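Local coordinates for CBS domain-containing protein CBSX1, chloroplastic (Arabidopsis thaliana, PDB 4GQV) that probably regulates the chloroplast thioredoxin system through its pair of CBS domains, at residues Glu46-Val51 against Gly140-Ile145; Leu110-Lys115 against Leu133-Ser138. All coordinates share one frame; numbering follows the deposited sequence.

Overall arrangement
The two contacts sit side by side, their centres about 9 Å apart, and meet on neighbouring strands of one sheet. Contact 1 joins the two CBS repeats: the hairpin turn at Glu46-Val51 of the first lies against Gly140-Ile145 of the second. Contact 2 lies within the second repeat, where Leu110-Lys115 pairs with Leu133-Ser138. Strands 134-136 and 142-145 connect them. Val143 N lies 2.8 Å from Val135 O, and Gly144 O lies 2.9 Å from Val135 N, both probable hydrogen bonds, with Val143 and Gly144 forming a classic beta bulge opposite Val135. Leu50 of contact 1 also packs on Val111, Pro134 and Val136 of contact 2.

Contact 1. Residues Glu46-Val51 against Gly140-Ile145; sequences EDWKLV and GKLVGI
Trp48 turns one edge of its indole to the backbone of Leu142 where the hairpins of the two CBS repeats meet, part of the interface between the two repeats of a CBS pair (Bateman module). Ring atom CE3 of Trp48 comes to 3.2 Å from Leu142 O, which lies near the ring plane. The Leu142 side chain crosses the indole obliquely, its CD2 well off the ring plane beyond the CZ3 corner, 4.2 Å from CZ3 of Trp48. With CG of Leu142 anti to the backbone N (chi1 169°), the isobutyl end points away from its own amide and sets CD2 at that corner. Leu142 CB meets Leu50 CB. Lys14 makes a cation-pi contact with the indole.

Between the hairpins, Lys49 and Lys141 form a single antiparallel, non-hydrogen-bonded pair. One flanking bond is sound, Leu142 N to Trp48 O at 2.9 Å; the other, Leu50 N to Gly140 O at 3.5 Å, is weak.

The two lysine side chains pass each other at a slant. Lys141 reaches back along the turn, nearly straight until its last torsion, and its NZ donates to Asp47 O at 3.0 Å. The donor stands 30° from the carbonyl plane. Lys49 leaves its backbone pointing away, yet its chain carries the ammonium across Lys141, with Lys49 NZ 3.4 Å from Lys141 CG. A hydrogen bond to Asp139 O holds that ammonium, and each lysine is thus tied to a main-chain carbonyl of the opposing repeat. On the Leu50 side a water donates to Gly140 O at 2.6 Å and, weakly, to Leu50 O.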
loop_
_atom_site.group_PDB
_atom_site.type_symbol
_atom_site.label_atom_id
_atom_site.label_comp_id
_atom_site.label_asym_id
_atom_site.label_seq_id
_atom_site.Cartn_x
_atom_site.Cartn_y
_atom_site.Cartn_z
ATOM N N GLU A 46 24.880 3.922 6.656
ATOM C CA GLU A 46 25.781 2.830 6.258
ATOM C C GLU A 46 25.878 1.771 7.340
ATOM O O GLU A 46 26.173 0.609 7.069
ATOM C CB GLU A 46 27.178 3.353 5.910
ATOM C CG GLU A 46 27.191 4.516 4.941
ATOM C CD GLU A 46 26.516 4.177 3.627
ATOM O OE1 GLU A 46 26.543 2.988 3.233
ATOM O OE2 GLU A 46 25.947 5.099 2.997
ATOM N N ASP A 47 25.602 2.185 8.568
ATOM C CA ASP A 47 25.669 1.302 9.721
ATOM C C ASP A 47 24.362 0.547 9.913
ATOM O O ASP A 47 24.160 -0.085 10.941
ATOM C CB ASP A 47 26.016 2.119 10.977
ATOM C CG ASP A 47 27.421 2.726 10.914
ATOM O OD1 ASP A 47 27.546 3.964 10.977
ATOM O OD2 ASP A 47 28.401 1.963 10.808
ATOM N N TRP A 48 23.486 0.612 8.915
ATOM C CA TRP A 48 22.141 0.025 8.990
ATOM C C TRP A 48 21.296 0.592 10.143
ATOM O O TRP A 48 20.344 -0.034 10.591
ATOM C CB TRP A 48 22.200 -1.506 9.058
ATOM C CG TRP A 48 21.899 -2.168 7.754
ATOM C CD1 TRP A 48 22.752 -2.332 6.700
ATOM C CD2 TRP A 48 20.651 -2.748 7.351
ATOM N NE1 TRP A 48 22.111 -2.977 5.668
ATOM C CE2 TRP A 48 20.824 -3.254 6.048
ATOM C CE3 TRP A 48 19.406 -2.897 7.972
ATOM C CZ2 TRP A 48 19.805 -3.894 5.352
ATOM C CZ3 TRP A 48 18.394 -3.532 7.282
ATOM C CH2 TRP A 48 18.597 -4.019 5.978
ATOM N N LYS A 49 21.664 1.775 10.617
ATOM C CA LYS A 49 20.863 2.489 11.582
ATOM C C LYS A 49 19.702 3.146 10.866
ATOM O O LYS A 49 19.814 3.535 9.695
ATOM C CB LYS A 49 21.687 3.567 12.287
ATOM C CG LYS A 49 22.812 3.003 13.115
ATOM C CD LYS A 49 23.141 3.889 14.305
ATOM C CE LYS A 49 24.007 3.118 15.293
ATOM N NZ LYS A 49 23.705 1.665 15.172
ATOM N N LEU A 50 18.599 3.294 11.593
ATOM C CA LEU A 50 17.403 3.885 11.036
ATOM C C LEU A 50 17.482 5.395 11.175
ATOM O O LEU A 50 17.541 5.932 12.284
ATOM C CB LEU A 50 16.149 3.314 11.712
ATOM C CG LEU A 50 14.820 3.853 11.176
ATOM C CD1 LEU A 50 14.549 3.397 9.725
ATOM C CD2 LEU A 50 13.693 3.466 12.100
ATOM N N VAL A 51 17.490 6.087 10.038
ATOM C CA VAL A 51 17.553 7.542 10.057
ATOM C C VAL A 51 16.297 8.167 9.442
ATOM O O VAL A 51 16.042 9.367 9.593
ATOM C CB VAL A 51 18.839 8.101 9.351
ATOM C CG1 VAL A 51 20.108 7.691 10.095
ATOM C CG2 VAL A 51 18.902 7.660 7.891
ATOM N N GLY A 140 19.967 0.542 17.865
ATOM C CA GLY A 140 19.274 1.433 16.957
ATOM C C GLY A 140 19.311 0.930 15.533
ATOM O O GLY A 140 18.925 1.647 14.615
ATOM N N LYS A 141 19.766 -0.303 15.347
ATOM C CA LYS A 141 19.890 -0.842 14.009
ATOM C C LYS A 141 18.586 -1.453 13.534
ATOM O O LYS A 141 17.933 -2.204 14.259
ATOM C CB LYS A 141 21.023 -1.857 13.932
ATOM C CG LYS A 141 22.396 -1.242 14.110
ATOM C CD LYS A 141 23.481 -2.187 13.610
ATOM C CE LYS A 141 24.864 -1.565 13.721
ATOM N NZ LYS A 141 25.748 -2.043 12.618
ATOM N N LEU A 142 18.212 -1.123 12.303
ATOM C CA LEU A 142 16.931 -1.545 11.761
ATOM C C LEU A 142 16.908 -3.038 11.475
ATOM O O LEU A 142 17.680 -3.518 10.654
ATOM C CB LEU A 142 16.606 -0.757 10.488
ATOM C CG LEU A 142 15.414 -1.318 9.717
ATOM C CD1 LEU A 142 14.098 -1.005 10.435
ATOM C CD2 LEU A 142 15.400 -0.794 8.291
ATOM N N VAL A 143 16.012 -3.773 12.127
ATOM C CA VAL A 143 15.984 -5.221 11.951
ATOM C C VAL A 143 14.664 -5.716 11.411
ATOM O O VAL A 143 14.460 -6.913 11.257
ATOM C CB VAL A 143 16.291 -5.980 13.265
ATOM C CG1 VAL A 143 17.621 -5.509 13.883
ATOM C CG2 VAL A 143 15.135 -5.815 14.257
ATOM N N GLY A 144 13.737 -4.818 11.135
ATOM C CA GLY A 144 12.536 -5.275 10.459
ATOM C C GLY A 144 11.506 -4.184 10.336
ATOM O O GLY A 144 11.819 -3.030 10.561
ATOM N N ILE A 145 10.286 -4.563 9.977
ATOM C CA ILE A 145 9.143 -3.663 9.960
ATOM C C ILE A 145 7.883 -4.483 10.291
ATOM O O ILE A 145 7.756 -5.640 9.881
ATOM C CB ILE A 145 8.997 -2.956 8.577
ATOM C CG1 ILE A 145 10.045 -1.852 8.422
ATOM C CG2 ILE A 145 7.638 -2.363 8.413
ATOM C CD1 ILE A 145 9.814 -0.933 7.254
HETATM O O HOH W 1 18.478 4.150 15.000
#

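Contact 2. Residues Leu110-Lys115 against Leu133-Ser138; sequences LVVEEK and LPVVDS
Val112 is gripped at both ends of its backbone by the strand across from it: Val112 N donates to Pro134 O at 3.0 Å, and Val136 N donates to Val112 O at 3.0 Å. Both bonds are close to straight, with N-H...O angles of 167° and 161°. Val112 O also takes a CA-H...O contact from Val135 CA at 3.2 Å, so that carbonyl receives one N-H bond and one weaker CA-H contact. Both bonds belong to a single parallel bridge between Val112 and Val135. Helix 118-127 lies between the paired segments in the chain, consistent with the beta-alpha-beta crossover of a CBS domain, though 110-115 forms no regular strand here.

The valine methyls divide around this bridge. Val112 CG1 meets Leu133 CD1 at about a right angle, 3.9 Å away, while Val112 CG2 slants against Val135 CG2. Val111 sends CG1 to Val136 CG2 at 3.7 Å and CG2 to Pro134 CG, crossing each side chain nearly at a right angle. Further along, Val135 CG1, anti to its own backbone N (chi1 -168°), presses on the main chain of Glu113 and meets CG of Glu114 at 3.8 Å. At the other end, Pro134 CD sits 3.4 Å from Leu110 O.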
loop_
_atom_site.group_PDB
_atom_site.type_symbol
_atom_site.label_atom_id
_atom_site.label_comp_id
_atom_site.label_asym_id
_atom_site.label_seq_id
_atom_site.Cartn_x
_atom_site.Cartn_y
_atom_site.Cartn_z
ATOM N N LEU A 110 8.225 7.150 14.591
ATOM C CA LEU A 110 7.811 6.253 15.670
ATOM C C LEU A 110 8.321 4.836 15.409
ATOM O O LEU A 110 8.232 4.312 14.296
ATOM C CB LEU A 110 6.292 6.267 15.787
ATOM C CG LEU A 110 5.570 5.510 16.888
ATOM C CD1 LEU A 110 5.964 6.012 18.279
ATOM C CD2 LEU A 110 4.079 5.675 16.666
ATOM N N VAL A 111 8.869 4.229 16.453
ATOM C CA VAL A 111 9.699 3.047 16.305
ATOM C C VAL A 111 9.283 1.978 17.321
ATOM O O VAL A 111 8.908 2.310 18.449
ATOM C CB VAL A 111 11.188 3.470 16.484
ATOM C CG1 VAL A 111 12.046 2.378 17.073
ATOM C CG2 VAL A 111 11.754 3.977 15.175
ATOM N N VAL A 112 9.316 0.708 16.927
ATOM C CA VAL A 112 9.195 -0.370 17.918
ATOM C C VAL A 112 10.406 -1.300 17.987
ATOM O O VAL A 112 11.346 -1.212 17.169
ATOM C CB VAL A 112 7.912 -1.219 17.728
ATOM C CG1 VAL A 112 6.661 -0.345 17.869
ATOM C CG2 VAL A 112 7.952 -1.934 16.373
ATOM N N GLU A 113 10.384 -2.181 18.990
ATOM C CA GLU A 113 11.441 -3.176 19.185
ATOM C C GLU A 113 10.949 -4.570 18.808
ATOM O O GLU A 113 9.774 -4.761 18.526
ATOM C CB GLU A 113 11.900 -3.185 20.647
ATOM C CG GLU A 113 11.960 -1.805 21.300
ATOM C CD GLU A 113 13.265 -1.094 21.028
ATOM O OE1 GLU A 113 14.319 -1.763 21.058
ATOM O OE2 GLU A 113 13.241 0.131 20.777
ATOM N N GLU A 114 11.843 -5.551 18.822
ATOM C CA GLU A 114 11.458 -6.929 18.504
ATOM C C GLU A 114 10.705 -7.593 19.650
ATOM O O GLU A 114 9.705 -8.291 19.438
ATOM C CB GLU A 114 12.683 -7.767 18.144
ATOM C CG GLU A 114 12.862 -7.944 16.655
ATOM C CD GLU A 114 14.072 -8.762 16.315
ATOM O OE1 GLU A 114 15.185 -8.196 16.341
ATOM O OE2 GLU A 114 13.911 -9.964 16.015
ATOM N N LYS A 115 11.185 -7.341 20.865
ATOM C CA LYS A 115 10.605 -7.922 22.063
ATOM C C LYS A 115 9.358 -7.153 22.438
ATOM O O LYS A 115 8.664 -7.501 23.379
ATOM C CB LYS A 115 11.615 -7.891 23.222
ATOM C CG LYS A 115 13.074 -7.880 22.773
ATOM C CD LYS A 115 13.823 -6.598 23.188
ATOM C CE LYS A 115 14.804 -6.892 24.338
ATOM N NZ LYS A 115 15.689 -5.730 24.681
ATOM N N LEU A 133 5.495 0.165 10.883
ATOM C CA LEU A 133 6.352 0.670 11.956
ATOM C C LEU A 133 7.686 -0.027 11.839
ATOM O O LEU A 133 7.741 -1.235 11.771
ATOM C CB LEU A 133 5.785 0.402 13.345
ATOM C CG LEU A 133 4.506 1.143 13.762
ATOM C CD1 LEU A 133 4.056 0.690 15.160
ATOM C CD2 LEU A 133 4.680 2.657 13.703
ATOM N N PRO A 134 8.777 0.742 11.805
ATOM C CA PRO A 134 10.082 0.091 11.763
ATOM C C PRO A 134 10.413 -0.581 13.099
ATOM O O PRO A 134 10.047 -0.086 14.167
ATOM C CB PRO A 134 11.047 1.245 11.467
ATOM C CG PRO A 134 10.313 2.490 11.838
ATOM C CD PRO A 134 8.855 2.206 11.685
ATOM N N VAL A 135 11.098 -1.712 13.012
ATOM C CA VAL A 135 11.567 -2.441 14.169
ATOM C C VAL A 135 13.069 -2.341 14.202
ATOM O O VAL A 135 13.743 -2.647 13.218
ATOM C CB VAL A 135 11.208 -3.923 14.100
ATOM C CG1 VAL A 135 11.452 -4.582 15.484
ATOM C CG2 VAL A 135 9.747 -4.115 13.623
ATOM N N VAL A 136 13.599 -1.879 15.320
ATOM C CA VAL A 136 15.038 -1.725 15.449
ATOM C C VAL A 136 15.538 -2.413 16.738
ATOM O O VAL A 136 14.756 -2.731 17.634
ATOM C CB VAL A 136 15.431 -0.253 15.530
ATOM C CG1 VAL A 136 14.764 0.561 14.431
ATOM C CG2 VAL A 136 15.061 0.300 16.883
ATOM N N ASP A 137 16.839 -2.621 16.839
ATOM C CA ASP A 137 17.388 -3.217 18.034
ATOM C C ASP A 137 18.015 -2.226 19.004
ATOM O O ASP A 137 17.989 -1.007 18.803
ATOM C CB ASP A 137 18.387 -4.333 17.702
ATOM C CG ASP A 137 19.541 -3.858 16.841
ATOM O OD1 ASP A 137 19.998 -2.706 17.009
ATOM O OD2 ASP A 137 19.995 -4.655 15.995
ATOM N N SER A 138 18.575 -2.811 20.056
ATOM C CA SER A 138 19.331 -2.146 21.100
ATOM C C SER A 138 20.298 -1.101 20.574
ATOM O O SER A 138 20.448 -0.029 21.160
ATOM C CB SER A 138 20.104 -3.218 21.877
ATOM O OG SER A 138 19.846 -4.529 21.353
#